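Local coordinates for protein beta-1,4-galactanase (Humicola insolens, PDB 1HJQ) that hydrolyses the beta-1,4-galactosidic linkages of type I arabinogalactans, as a fungal endo-acting member of glycoside hydrolase family 53 in clan GH-A, at residues 10-15 with 66-71; 30-35 with 314-319; 78-83 with 114-119; 265-268 with 274-277. One frame throughout, in Å; residues are numbered along the deposited sequence.

Contact 1: residues 10-15 with 66-71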
loop_
_atom_site.group_PDB
_atom_site.type_symbol
_atom_site.label_atom_id
_atom_site.label_comp_id
_atom_site.label_asym_id
_atom_site.label_seq_id
_atom_site.Cartn_x
_atom_site.Cartn_y
_atom_site.Cartn_z
ATOM N N SER A 10 -6.464 6.687 2.988
ATOM C CA SER A 10 -6.964 6.318 4.310
ATOM C C SER A 10 -7.269 7.463 5.278
ATOM O O SER A 10 -8.240 7.404 6.024
ATOM C CB SER A 10 -5.989 5.328 4.965
ATOM O OG SER A 10 -5.775 4.194 4.131
ATOM N N SER A 11 -6.456 8.507 5.258
ATOM C CA SER A 11 -6.646 9.628 6.167
ATOM C C SER A 11 -7.816 10.556 5.845
ATOM O O SER A 11 -8.169 11.416 6.658
ATOM C CB SER A 11 -5.380 10.465 6.196
ATOM O OG SER A 11 -5.196 11.084 4.937
ATOM N N VAL A 12 -8.428 10.380 4.682
ATOM C CA VAL A 12 -9.504 11.268 4.265
ATOM C C VAL A 12 -10.551 11.684 5.310
ATOM O O VAL A 12 -10.823 12.877 5.454
ATOM C CB VAL A 12 -10.224 10.713 3.025
ATOM C CG1 VAL A 12 -10.878 9.398 3.359
ATOM C CG2 VAL A 12 -11.240 11.724 2.518
ATOM N N MET A 13 -11.140 10.739 6.038
ATOM C CA MET A 13 -12.158 11.113 7.024
ATOM C C MET A 13 -11.587 11.801 8.254
ATOM O O MET A 13 -12.231 12.668 8.837
ATOM C CB MET A 13 -12.992 9.900 7.449
ATOM C CG MET A 13 -13.953 9.430 6.374
ATOM S SD MET A 13 -15.318 8.457 7.031
ATOM C CE MET A 13 -14.467 6.938 7.491
ATOM N N VAL A 14 -10.384 11.409 8.653
ATOM C CA VAL A 14 -9.744 12.020 9.805
ATOM C C VAL A 14 -9.528 13.482 9.452
ATOM O O VAL A 14 -9.693 14.368 10.293
ATOM C CB VAL A 14 -8.385 11.343 10.123
ATOM C CG1 VAL A 14 -7.652 12.108 11.190
ATOM C CG2 VAL A 14 -8.617 9.910 10.576
ATOM N N GLU A 15 -9.177 13.737 8.197
ATOM C CA GLU A 15 -8.959 15.107 7.752
ATOM C C GLU A 15 -10.268 15.879 7.672
ATOM O O GLU A 15 -10.332 17.044 8.075
ATOM C CB GLU A 15 -8.254 15.132 6.396
ATOM C CG GLU A 15 -6.791 14.752 6.481
ATOM C CD GLU A 15 -5.990 15.735 7.311
ATOM O OE1 GLU A 15 -6.355 15.964 8.484
ATOM O OE2 GLU A 15 -4.995 16.280 6.791
ATOM N N ALA A 66 -14.845 2.607 1.695
ATOM C CA ALA A 66 -15.065 1.747 0.541
ATOM C C ALA A 66 -16.340 2.155 -0.186
ATOM O O ALA A 66 -16.324 2.446 -1.381
ATOM C CB ALA A 66 -15.155 0.298 0.988
ATOM N N ARG A 67 -17.444 2.184 0.547
ATOM C CA ARG A 67 -18.720 2.545 -0.031
ATOM C C ARG A 67 -18.571 3.851 -0.806
ATOM O O ARG A 67 -19.033 3.964 -1.941
ATOM C CB ARG A 67 -19.761 2.669 1.079
ATOM C CG ARG A 67 -21.195 2.663 0.604
ATOM C CD ARG A 67 -22.132 2.566 1.790
ATOM N NE ARG A 67 -22.124 1.235 2.394
ATOM C CZ ARG A 67 -22.353 1.003 3.685
ATOM N NH1 ARG A 67 -22.598 2.017 4.506
ATOM N NH2 ARG A 67 -22.347 -0.237 4.155
ATOM N N ARG A 68 -17.905 4.830 -0.209
ATOM C CA ARG A 68 -17.697 6.111 -0.881
ATOM C C ARG A 68 -16.828 5.944 -2.123
ATOM O O ARG A 68 -17.148 6.461 -3.186
ATOM C CB ARG A 68 -17.040 7.119 0.072
ATOM C CG ARG A 68 -18.002 7.744 1.077
ATOM C CD ARG A 68 -17.286 8.665 2.060
ATOM N NE ARG A 68 -16.536 9.721 1.382
ATOM C CZ ARG A 68 -15.899 10.704 2.010
ATOM N NH1 ARG A 68 -15.923 10.765 3.336
ATOM N NH2 ARG A 68 -15.239 11.624 1.312
ATOM N N ALA A 69 -15.723 5.221 -1.982
ATOM C CA ALA A 69 -14.809 4.989 -3.094
ATOM C C ALA A 69 -15.533 4.349 -4.277
ATOM O O ALA A 69 -15.286 4.696 -5.435
ATOM C CB ALA A 69 -13.667 4.101 -2.640
ATOM N N LYS A 70 -16.424 3.412 -3.970
ATOM C CA LYS A 70 -17.202 2.708 -4.975
ATOM C C LYS A 70 -18.165 3.667 -5.697
ATOM O O LYS A 70 -18.314 3.610 -6.920
ATOM C CB LYS A 70 -17.986 1.579 -4.299
ATOM C CG LYS A 70 -18.881 0.758 -5.218
ATOM C CD LYS A 70 -19.799 -0.147 -4.396
ATOM C CE LYS A 70 -20.705 -1.002 -5.277
ATOM N NZ LYS A 70 -21.647 -1.822 -4.454
ATOM N N ALA A 71 -18.815 4.554 -4.949
ATOM C CA ALA A 71 -19.748 5.489 -5.563
ATOM C C ALA A 71 -19.046 6.337 -6.623
ATOM O O ALA A 71 -19.657 6.738 -7.608
ATOM C CB ALA A 71 -20.376 6.386 -4.502
#
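On the outer layer of the TIM barrel, Val12 and Met13 of helix 12-17 meet Arg68 of helix 59-71. The contact is small, burying about 98 Å² in all, because the backbones stand well apart: the CA atoms of Met13 and Arg68 are separated by 10.9 Å. A long side chain is needed to span such a gap, and arginine can do so with a charged, flat end. Its aliphatic part bends at the third torsion (chi3 56°), which brings the guanidinium up to the short helix. There Arg68 NH1 lies 3.9 Å from Met13 CG, while Arg68 NH2 comes to 4.2 Å from Val12 CG2. Both carbons approach the guanidinium plane at a slant and make only van der Waals contact with it. Met13 CG, anti to its carbonyl carbon (chi1 -72°), is the atom that meets NH1.

The polar work is done by other partners. Glu16 forms a salt bridge to NH1 and Glu33 one to NH2, an arrangement that would probably favour the charged state of the arginine and fix the turn of its plane. The apolar residues suit their places as well, for Val12 also packs on Leu65 and Leu32, and Met13 on Leu65 and Gln64. An arginine clasped by two carboxylates between apolar neighbours thus joins a short helix following strand 4-8 to an outer helix of the (beta/alpha)8 barrel.

Contact 2: residues 30-35 with 314-319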
loop_
_atom_site.group_PDB
_atom_site.type_symbol
_atom_site.label_atom_id
_atom_site.label_comp_id
_atom_site.label_asym_id
_atom_site.label_seq_id
_atom_site.Cartn_x
_atom_site.Cartn_y
_atom_site.Cartn_z
ATOM N N LYS A 30 -15.371 19.425 -3.429
ATOM C CA LYS A 30 -16.152 18.191 -3.563
ATOM C C LYS A 30 -15.486 17.123 -2.700
ATOM O O LYS A 30 -14.371 17.321 -2.206
ATOM C CB LYS A 30 -16.192 17.683 -5.014
ATOM C CG LYS A 30 -15.718 18.660 -6.066
ATOM C CD LYS A 30 -14.721 17.986 -6.986
ATOM C CE LYS A 30 -15.361 17.486 -8.262
ATOM N NZ LYS A 30 -15.284 18.504 -9.351
ATOM N N PRO A 31 -16.165 15.985 -2.495
ATOM C CA PRO A 31 -15.591 14.904 -1.684
ATOM C C PRO A 31 -14.361 14.366 -2.415
ATOM O O PRO A 31 -14.389 14.191 -3.639
ATOM C CB PRO A 31 -16.719 13.885 -1.616
ATOM C CG PRO A 31 -17.967 14.732 -1.755
ATOM C CD PRO A 31 -17.571 15.705 -2.837
ATOM N N LEU A 32 -13.290 14.102 -1.671
ATOM C CA LEU A 32 -12.033 13.629 -2.249
ATOM C C LEU A 32 -12.145 12.522 -3.303
ATOM O O LEU A 32 -11.519 12.607 -4.364
ATOM C CB LEU A 32 -11.090 13.184 -1.130
ATOM C CG LEU A 32 -9.635 12.882 -1.495
ATOM C CD1 LEU A 32 -9.016 14.074 -2.190
ATOM C CD2 LEU A 32 -8.852 12.544 -0.230
ATOM N N GLU A 33 -12.938 11.488 -3.027
ATOM C CA GLU A 33 -13.063 10.393 -3.983
ATOM C C GLU A 33 -13.378 10.888 -5.398
ATOM O O GLU A 33 -12.952 10.276 -6.377
ATOM C CB GLU A 33 -14.118 9.363 -3.529
ATOM C CG GLU A 33 -15.551 9.877 -3.407
ATOM C CD GLU A 33 -15.879 10.384 -2.013
ATOM O OE1 GLU A 33 -15.056 11.132 -1.438
ATOM O OE2 GLU A 33 -16.965 10.040 -1.494
ATOM N N TYR A 34 -14.107 11.997 -5.515
ATOM C CA TYR A 34 -14.444 12.525 -6.832
ATOM C C TYR A 34 -13.313 13.335 -7.442
ATOM O O TYR A 34 -13.111 13.305 -8.657
ATOM C CB TYR A 34 -15.740 13.331 -6.765
ATOM C CG TYR A 34 -16.910 12.442 -6.448
ATOM C CD1 TYR A 34 -17.460 12.404 -5.165
ATOM C CD2 TYR A 34 -17.418 11.568 -7.412
ATOM C CE1 TYR A 34 -18.485 11.513 -4.848
ATOM C CE2 TYR A 34 -18.440 10.674 -7.106
ATOM C CZ TYR A 34 -18.968 10.652 -5.824
ATOM O OH TYR A 34 -19.981 9.771 -5.523
ATOM N N ILE A 35 -12.565 14.047 -6.609
ATOM C CA ILE A 35 -11.422 14.799 -7.112
ATOM C C ILE A 35 -10.404 13.784 -7.628
ATOM O O ILE A 35 -9.718 14.033 -8.618
ATOM C CB ILE A 35 -10.756 15.638 -6.015
ATOM C CG1 ILE A 35 -11.705 16.752 -5.572
ATOM C CG2 ILE A 35 -9.443 16.215 -6.527
ATOM C CD1 ILE A 35 -11.216 17.524 -4.380
ATOM N N THR A 314 2.792 15.857 -0.171
ATOM C CA THR A 314 1.401 15.871 -0.617
ATOM C C THR A 314 1.222 16.399 -2.033
ATOM O O THR A 314 2.059 17.131 -2.551
ATOM C CB THR A 314 0.534 16.737 0.302
ATOM O OG1 THR A 314 0.951 18.102 0.183
ATOM C CG2 THR A 314 0.681 16.292 1.749
ATOM N N MET A 315 0.113 16.021 -2.649
ATOM C CA MET A 315 -0.199 16.478 -3.991
ATOM C C MET A 315 -1.362 17.451 -3.874
ATOM O O MET A 315 -2.182 17.605 -4.780
ATOM C CB MET A 315 -0.564 15.294 -4.887
ATOM C CG MET A 315 0.552 14.269 -4.994
ATOM S SD MET A 315 0.195 12.972 -6.147
ATOM C CE MET A 315 0.544 13.834 -7.643
ATOM N N PHE A 316 -1.426 18.097 -2.719
ATOM C CA PHE A 316 -2.448 19.082 -2.453
ATOM C C PHE A 316 -1.874 20.336 -1.818
ATOM O O PHE A 316 -0.762 20.355 -1.291
ATOM C CB PHE A 316 -3.534 18.522 -1.539
ATOM C CG PHE A 316 -4.541 17.675 -2.246
ATOM C CD1 PHE A 316 -4.225 16.382 -2.649
ATOM C CD2 PHE A 316 -5.807 18.171 -2.516
ATOM C CE1 PHE A 316 -5.162 15.596 -3.311
ATOM C CE2 PHE A 316 -6.746 17.397 -3.173
ATOM C CZ PHE A 316 -6.423 16.105 -3.574
ATOM N N THR A 317 -2.662 21.390 -1.900
ATOM C CA THR A 317 -2.326 22.675 -1.340
ATOM C C THR A 317 -2.519 22.550 0.165
ATOM O O THR A 317 -3.264 21.688 0.633
ATOM C CB THR A 317 -3.279 23.745 -1.933
ATOM O OG1 THR A 317 -2.556 24.552 -2.865
ATOM C CG2 THR A 317 -3.892 24.601 -0.863
ATOM N N PRO A 318 -1.828 23.388 0.944
ATOM C CA PRO A 318 -1.960 23.344 2.401
ATOM C C PRO A 318 -3.400 23.629 2.816
ATOM O O PRO A 318 -3.794 23.371 3.953
ATOM C CB PRO A 318 -1.001 24.433 2.857
ATOM C CG PRO A 318 0.084 24.366 1.816
ATOM C CD PRO A 318 -0.714 24.266 0.543
ATOM N N SER A 319 -4.178 24.165 1.880
ATOM C CA SER A 319 -5.571 24.490 2.130
ATOM C C SER A 319 -6.483 23.393 1.585
ATOM O O SER A 319 -7.702 23.430 1.780
ATOM C CB SER A 319 -5.928 25.826 1.487
ATOM O OG SER A 319 -6.248 25.657 0.119
#
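Pro31 O receives two amides of the turn that presents Leu32 and Ile35 to Phe316: Tyr34 N lies 2.9 Å from Pro31 O, and Ile35 N reaches Pro31 O more weakly at 3.5 Å. Pro31 occupies the N-cap position of helix 32-38, a place where proline is well tolerated because the missing N-H costs the helix no bond. Ile35, three residues on from Leu32, points at the loop 314-319, while Leu32, with CG anti to its backbone N (chi1 -170°), swings CD1 over to it.

Phe316 reaches across from that loop. With chi1 at -80° its ring carbon CG sits beside the backbone N, opposite the carbonyl carbon, and the ring is carried toward the helix with CZ leading. Leu32 CD1 touches Phe316 CZ at 3.6 Å and has Phe316 CE2 next in line at 4.1 Å. Ile35 CG2 comes to the same CZ at 4.2 Å. Both methyl groups approach the ring aslant. Helix 32-38 lies between the first and second strands in the chain and the loop follows the eighth; the first and eighth strands are neighbours in the closed TIM barrel, so the contact joins the two ends of the chain's course round it. A large aromatic suits a gap of 11.0 Å between Ile35 CA and Phe316 CA, and branched aliphatic residues offer methyls to meet it. Tyr22 adds an edge-to-face ring contact with Phe316 and also touches Ile35.

Contact 3: residues 78-83 with 114-119; sequences INFHYS and LDSMNR
Phe80 of barrel strand 75-80 points at Ser116 and Met117 of helix 102-123 in the TIM-barrel manner, the axes of strand 78-80 and helix 114-119 lying 11.8 Å apart and nearly antiparallel at 161°. Its CB lies 3.6 Å above the ring plane of Tyr82, displaced toward the rim. Beyond CG the ring has Ile78 CG2 over the centre of one face, 4.2 Å from the plane. CE1 comes next, 3.9 Å from Ser116 CB, while CE2 approaches Met117 CE, also at 3.9 Å. The tip, CZ, meets both residues. Serine fits because its short side chain lets the ring edge come close to the helix, and its OG bonds back to Tyr112 O. Met117 is bent at chi2 (-73°) and chi3 (85°), which curls its terminal methyl back to the strand, where it also touches Ile78 CG2. Replacing Phe80 by an alanine would take away the ring, and a gap is likely to open beside Ser116 CB, with the Met117 methyl kept on this side by little more than Ile78. Around CZ, Ser116 CB lies near the ring plane at 3.7 Å, whereas Met117 CE comes in obliquely at 3.8 Å.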
loop_
_atom_site.group_PDB
_atom_site.type_symbol
_atom_site.label_atom_id
_atom_site.label_comp_id
_atom_site.label_asym_id
_atom_site.label_seq_id
_atom_site.Cartn_x
_atom_site.Cartn_y
_atom_site.Cartn_z
ATOM N N ILE A 78 -7.556 -3.262 -0.199
ATOM C CA ILE A 78 -7.546 -3.331 1.260
ATOM C C ILE A 78 -6.153 -3.718 1.735
ATOM O O ILE A 78 -5.611 -4.742 1.333
ATOM C CB ILE A 78 -8.580 -4.363 1.786
ATOM C CG1 ILE A 78 -10.004 -3.879 1.483
ATOM C CG2 ILE A 78 -8.398 -4.574 3.292
ATOM C CD1 ILE A 78 -10.447 -2.661 2.286
ATOM N N ASN A 79 -5.591 -2.883 2.600
ATOM C CA ASN A 79 -4.250 -3.069 3.130
ATOM C C ASN A 79 -4.266 -3.409 4.620
ATOM O O ASN A 79 -4.324 -2.516 5.465
ATOM C CB ASN A 79 -3.466 -1.777 2.870
ATOM C CG ASN A 79 -2.173 -1.681 3.656
ATOM O OD1 ASN A 79 -1.768 -0.585 4.019
ATOM N ND2 ASN A 79 -1.518 -2.809 3.908
ATOM N N PHE A 80 -4.221 -4.703 4.928
ATOM C CA PHE A 80 -4.218 -5.189 6.308
ATOM C C PHE A 80 -2.871 -4.957 6.963
ATOM O O PHE A 80 -1.850 -5.329 6.398
ATOM C CB PHE A 80 -4.481 -6.699 6.362
ATOM C CG PHE A 80 -5.928 -7.076 6.265
ATOM C CD1 PHE A 80 -6.853 -6.579 7.181
ATOM C CD2 PHE A 80 -6.369 -7.936 5.266
ATOM C CE1 PHE A 80 -8.195 -6.930 7.102
ATOM C CE2 PHE A 80 -7.711 -8.290 5.182
ATOM C CZ PHE A 80 -8.624 -7.782 6.104
ATOM N N HIS A 81 -2.863 -4.355 8.146
ATOM C CA HIS A 81 -1.612 -4.148 8.860
ATOM C C HIS A 81 -1.490 -5.230 9.925
ATOM O O HIS A 81 -0.410 -5.459 10.469
ATOM C CB HIS A 81 -1.561 -2.772 9.538
ATOM C CG HIS A 81 -1.203 -1.652 8.614
ATOM N ND1 HIS A 81 -0.314 -0.657 8.963
ATOM C CD2 HIS A 81 -1.628 -1.355 7.363
ATOM C CE1 HIS A 81 -0.206 0.204 7.967
ATOM N NE2 HIS A 81 -0.993 -0.197 6.985
ATOM N N TYR A 82 -2.604 -5.895 10.211
ATOM C CA TYR A 82 -2.646 -6.948 11.224
ATOM C C TYR A 82 -1.986 -6.483 12.507
ATOM O O TYR A 82 -1.153 -7.179 13.090
ATOM C CB TYR A 82 -1.963 -8.217 10.715
ATOM C CG TYR A 82 -2.693 -8.859 9.562
ATOM C CD1 TYR A 82 -4.086 -9.000 9.593
ATOM C CD2 TYR A 82 -2.001 -9.360 8.463
ATOM C CE1 TYR A 82 -4.768 -9.624 8.568
ATOM C CE2 TYR A 82 -2.674 -9.990 7.430
ATOM C CZ TYR A 82 -4.061 -10.123 7.489
ATOM O OH TYR A 82 -4.742 -10.779 6.484
ATOM N N SER A 83 -2.381 -5.290 12.935
ATOM C CA SER A 83 -1.869 -4.672 14.142
ATOM C C SER A 83 -2.892 -3.622 14.589
ATOM O O SER A 83 -3.783 -3.263 13.816
ATOM C CB SER A 83 -0.524 -4.015 13.835
ATOM O OG SER A 83 0.065 -3.477 15.000
ATOM N N LEU A 114 -11.008 -13.549 7.668
ATOM C CA LEU A 114 -12.264 -14.117 7.180
ATOM C C LEU A 114 -13.438 -13.185 7.470
ATOM O O LEU A 114 -14.135 -12.744 6.560
ATOM C CB LEU A 114 -12.525 -15.471 7.840
ATOM C CG LEU A 114 -13.860 -16.127 7.469
ATOM C CD1 LEU A 114 -13.874 -16.452 5.981
ATOM C CD2 LEU A 114 -14.065 -17.383 8.300
ATOM N N ASP A 115 -13.651 -12.891 8.746
ATOM C CA ASP A 115 -14.741 -12.019 9.143
ATOM C C ASP A 115 -14.628 -10.648 8.499
ATOM O O ASP A 115 -15.627 -10.095 8.043
ATOM C CB ASP A 115 -14.780 -11.888 10.662
ATOM C CG ASP A 115 -15.091 -13.208 11.348
ATOM O OD1 ASP A 115 -15.254 -14.223 10.636
ATOM O OD2 ASP A 115 -15.171 -13.237 12.599
ATOM N N SER A 116 -13.417 -10.107 8.447
ATOM C CA SER A 116 -13.208 -8.796 7.849
ATOM C C SER A 116 -13.626 -8.770 6.379
ATOM O O SER A 116 -14.354 -7.874 5.945
ATOM C CB SER A 116 -11.744 -8.380 7.967
ATOM O OG SER A 116 -11.377 -8.129 9.308
ATOM N N MET A 117 -13.157 -9.741 5.604
ATOM C CA MET A 117 -13.512 -9.787 4.194
ATOM C C MET A 117 -15.016 -9.973 4.030
ATOM O O MET A 117 -15.643 -9.340 3.177
ATOM C CB MET A 117 -12.749 -10.910 3.501
ATOM C CG MET A 117 -11.248 -10.654 3.395
ATOM S SD MET A 117 -10.794 -9.381 2.180
ATOM C CE MET A 117 -10.967 -7.886 3.165
ATOM N N ASN A 118 -15.603 -10.832 4.857
ATOM C CA ASN A 118 -17.039 -11.067 4.782
ATOM C C ASN A 118 -17.791 -9.792 5.134
ATOM O O ASN A 118 -18.941 -9.599 4.741
ATOM C CB ASN A 118 -17.457 -12.200 5.722
ATOM C CG ASN A 118 -17.229 -13.567 5.115
ATOM O OD1 ASN A 118 -17.492 -13.780 3.934
ATOM N ND2 ASN A 118 -16.754 -14.509 5.924
ATOM N N ARG A 119 -17.130 -8.915 5.872
ATOM C CA ARG A 119 -17.742 -7.659 6.264
ATOM C C ARG A 119 -18.012 -6.829 5.007
ATOM O O ARG A 119 -19.064 -6.200 4.875
ATOM C CB ARG A 119 -16.812 -6.915 7.211
ATOM C CG ARG A 119 -17.467 -5.778 7.930
ATOM C CD ARG A 119 -18.530 -6.256 8.898
ATOM N NE ARG A 119 -19.232 -5.109 9.462
ATOM C CZ ARG A 119 -18.708 -4.261 10.344
ATOM N NH1 ARG A 119 -17.468 -4.430 10.785
ATOM N NH2 ARG A 119 -19.420 -3.223 10.762
#

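Contact 4: residues 265-268 with 274-277; sequences NVPF and TQYI
Gln275 reaches from helix 270-286 back over Val266, with its carboxamide ending between Asn265 and Pro267. Two nearly straight torsions carry it there: CG stands opposite the backbone N (chi1 -163°), and the next torsion prolongs the chain, so that the amide is held clear of the helix. Val266 comes from the other direction with chi1 at -179°, which places CG1 opposite the backbone N and CG2 opposite the carbonyl carbon. It is CG2 that meets the glutamine, lying 3.2 Å from Gln275 NE2 and 4.0 Å from Gln275 CD. A methyl can meet the amide nitrogen by van der Waals contact only, and at 2.55 Å resolution the shortness of that pair carries no weight.

The meeting takes place on the surface of the TIM barrel, where the long loop after strand 240-245 leads into helix 270-286 and passes beside its early turns. Trp248, from that same loop, is a shared neighbour: Val266 touches it, Tyr276 stacks its ring on it, and Pro267 O accepts a hydrogen bond from its NE1. Valine therefore suits its site by offering an apolar flank to the indole.

Asn265 brings OD1 to 3.8 Å from Gln275 NE2, too far for a hydrogen bond. The two amide planes are tilted 36° from each other, and Asn265 ND2 bonds instead to Asp262 O. At the other end of the glutamine amide, Pro267 CD lies 4.2 Å from Gln275 OE1, its rigid ring crossing the glutamine at roughly a right angle.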
loop_
_atom_site.group_PDB
_atom_site.type_symbol
_atom_site.label_atom_id
_atom_site.label_comp_id
_atom_site.label_asym_id
_atom_site.label_seq_id
_atom_site.Cartn_x
_atom_site.Cartn_y
_atom_site.Cartn_z
ATOM N N ASN A 265 17.936 15.352 -10.607
ATOM C CA ASN A 265 17.677 16.409 -11.580
ATOM C C ASN A 265 16.213 16.805 -11.507
ATOM O O ASN A 265 15.825 17.871 -11.978
ATOM C CB ASN A 265 17.989 15.902 -12.984
ATOM C CG ASN A 265 17.349 14.548 -13.264
ATOM O OD1 ASN A 265 16.369 14.445 -14.015
ATOM N ND2 ASN A 265 17.894 13.501 -12.644
ATOM N N VAL A 266 15.405 15.927 -10.919
ATOM C CA VAL A 266 13.975 16.158 -10.775
ATOM C C VAL A 266 13.743 17.171 -9.662
ATOM O O VAL A 266 14.201 16.992 -8.536
ATOM C CB VAL A 266 13.235 14.844 -10.449
ATOM C CG1 VAL A 266 11.737 15.102 -10.320
ATOM C CG2 VAL A 266 13.514 13.810 -11.542
ATOM N N PRO A 267 13.032 18.261 -9.974
ATOM C CA PRO A 267 12.732 19.327 -9.016
ATOM C C PRO A 267 11.683 18.981 -7.973
ATOM O O PRO A 267 10.833 18.116 -8.193
ATOM C CB PRO A 267 12.267 20.463 -9.918
ATOM C CG PRO A 267 11.558 19.728 -11.014
ATOM C CD PRO A 267 12.512 18.601 -11.313
ATOM N N PHE A 268 11.753 19.655 -6.829
ATOM C CA PHE A 268 10.764 19.442 -5.787
ATOM C C PHE A 268 9.662 20.425 -6.122
ATOM O O PHE A 268 9.729 21.602 -5.755
ATOM C CB PHE A 268 11.339 19.732 -4.399
ATOM C CG PHE A 268 12.471 18.829 -4.020
ATOM C CD1 PHE A 268 12.396 17.457 -4.273
ATOM C CD2 PHE A 268 13.625 19.344 -3.433
ATOM C CE1 PHE A 268 13.452 16.612 -3.952
ATOM C CE2 PHE A 268 14.694 18.507 -3.105
ATOM C CZ PHE A 268 14.606 17.136 -3.367
ATOM N N THR A 274 5.088 14.879 -11.077
ATOM C CA THR A 274 4.568 14.304 -12.310
ATOM C C THR A 274 5.655 13.470 -12.958
ATOM O O THR A 274 5.470 12.292 -13.259
ATOM C CB THR A 274 4.129 15.415 -13.291
ATOM O OG1 THR A 274 3.169 16.262 -12.645
ATOM C CG2 THR A 274 3.491 14.815 -14.542
ATOM N N GLN A 275 6.801 14.105 -13.152
ATOM C CA GLN A 275 7.963 13.478 -13.759
ATOM C C GLN A 275 8.334 12.183 -13.031
ATOM O O GLN A 275 8.505 11.135 -13.658
ATOM C CB GLN A 275 9.124 14.466 -13.701
ATOM C CG GLN A 275 10.288 14.177 -14.611
ATOM C CD GLN A 275 11.327 15.281 -14.536
ATOM O OE1 GLN A 275 10.987 16.474 -14.544
ATOM N NE2 GLN A 275 12.599 14.898 -14.464
ATOM N N TYR A 276 8.447 12.255 -11.705
ATOM C CA TYR A 276 8.817 11.090 -10.909
ATOM C C TYR A 276 7.771 9.982 -10.942
ATOM O O TYR A 276 8.098 8.818 -11.170
ATOM C CB TYR A 276 9.072 11.489 -9.450
ATOM C CG TYR A 276 9.528 10.336 -8.576
ATOM C CD1 TYR A 276 10.864 9.916 -8.566
ATOM C CD2 TYR A 276 8.624 9.664 -7.759
ATOM C CE1 TYR A 276 11.286 8.857 -7.752
ATOM C CE2 TYR A 276 9.027 8.606 -6.949
ATOM C CZ TYR A 276 10.356 8.208 -6.944
ATOM O OH TYR A 276 10.738 7.175 -6.112
ATOM N N ILE A 277 6.518 10.340 -10.694
ATOM C CA ILE A 277 5.447 9.357 -10.688
ATOM C C ILE A 277 5.354 8.676 -12.039
ATOM O O ILE A 277 5.077 7.484 -12.125
ATOM C CB ILE A 277 4.091 10.009 -10.343
ATOM C CG1 ILE A 277 4.145 10.576 -8.923
ATOM C CG2 ILE A 277 2.965 8.981 -10.467
ATOM C CD1 ILE A 277 2.925 11.374 -8.533
#

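In the fold
From the N terminus, contact 1 opens just after strand 4-8 and closes on helix 59-71, bringing the first turns of the chain against the outer layer of the barrel. Contact 2 opens inside that loop, at helix 32-38, and closes only near the C terminus, so the two cross; they touch where Val12 CG2 meets Leu32 CD2 at 3.7 Å. Within the wide loop of contact 2 lie contact 3, tying strand 75-80 to helix 102-123, and later contact 4, a short local closure at the start of helix 270-286. These two follow in series on opposite sides of the chain's centre. Contacts 2 and 4 join through Met315 CE and Ile277 CD1, 3.5 Å apart.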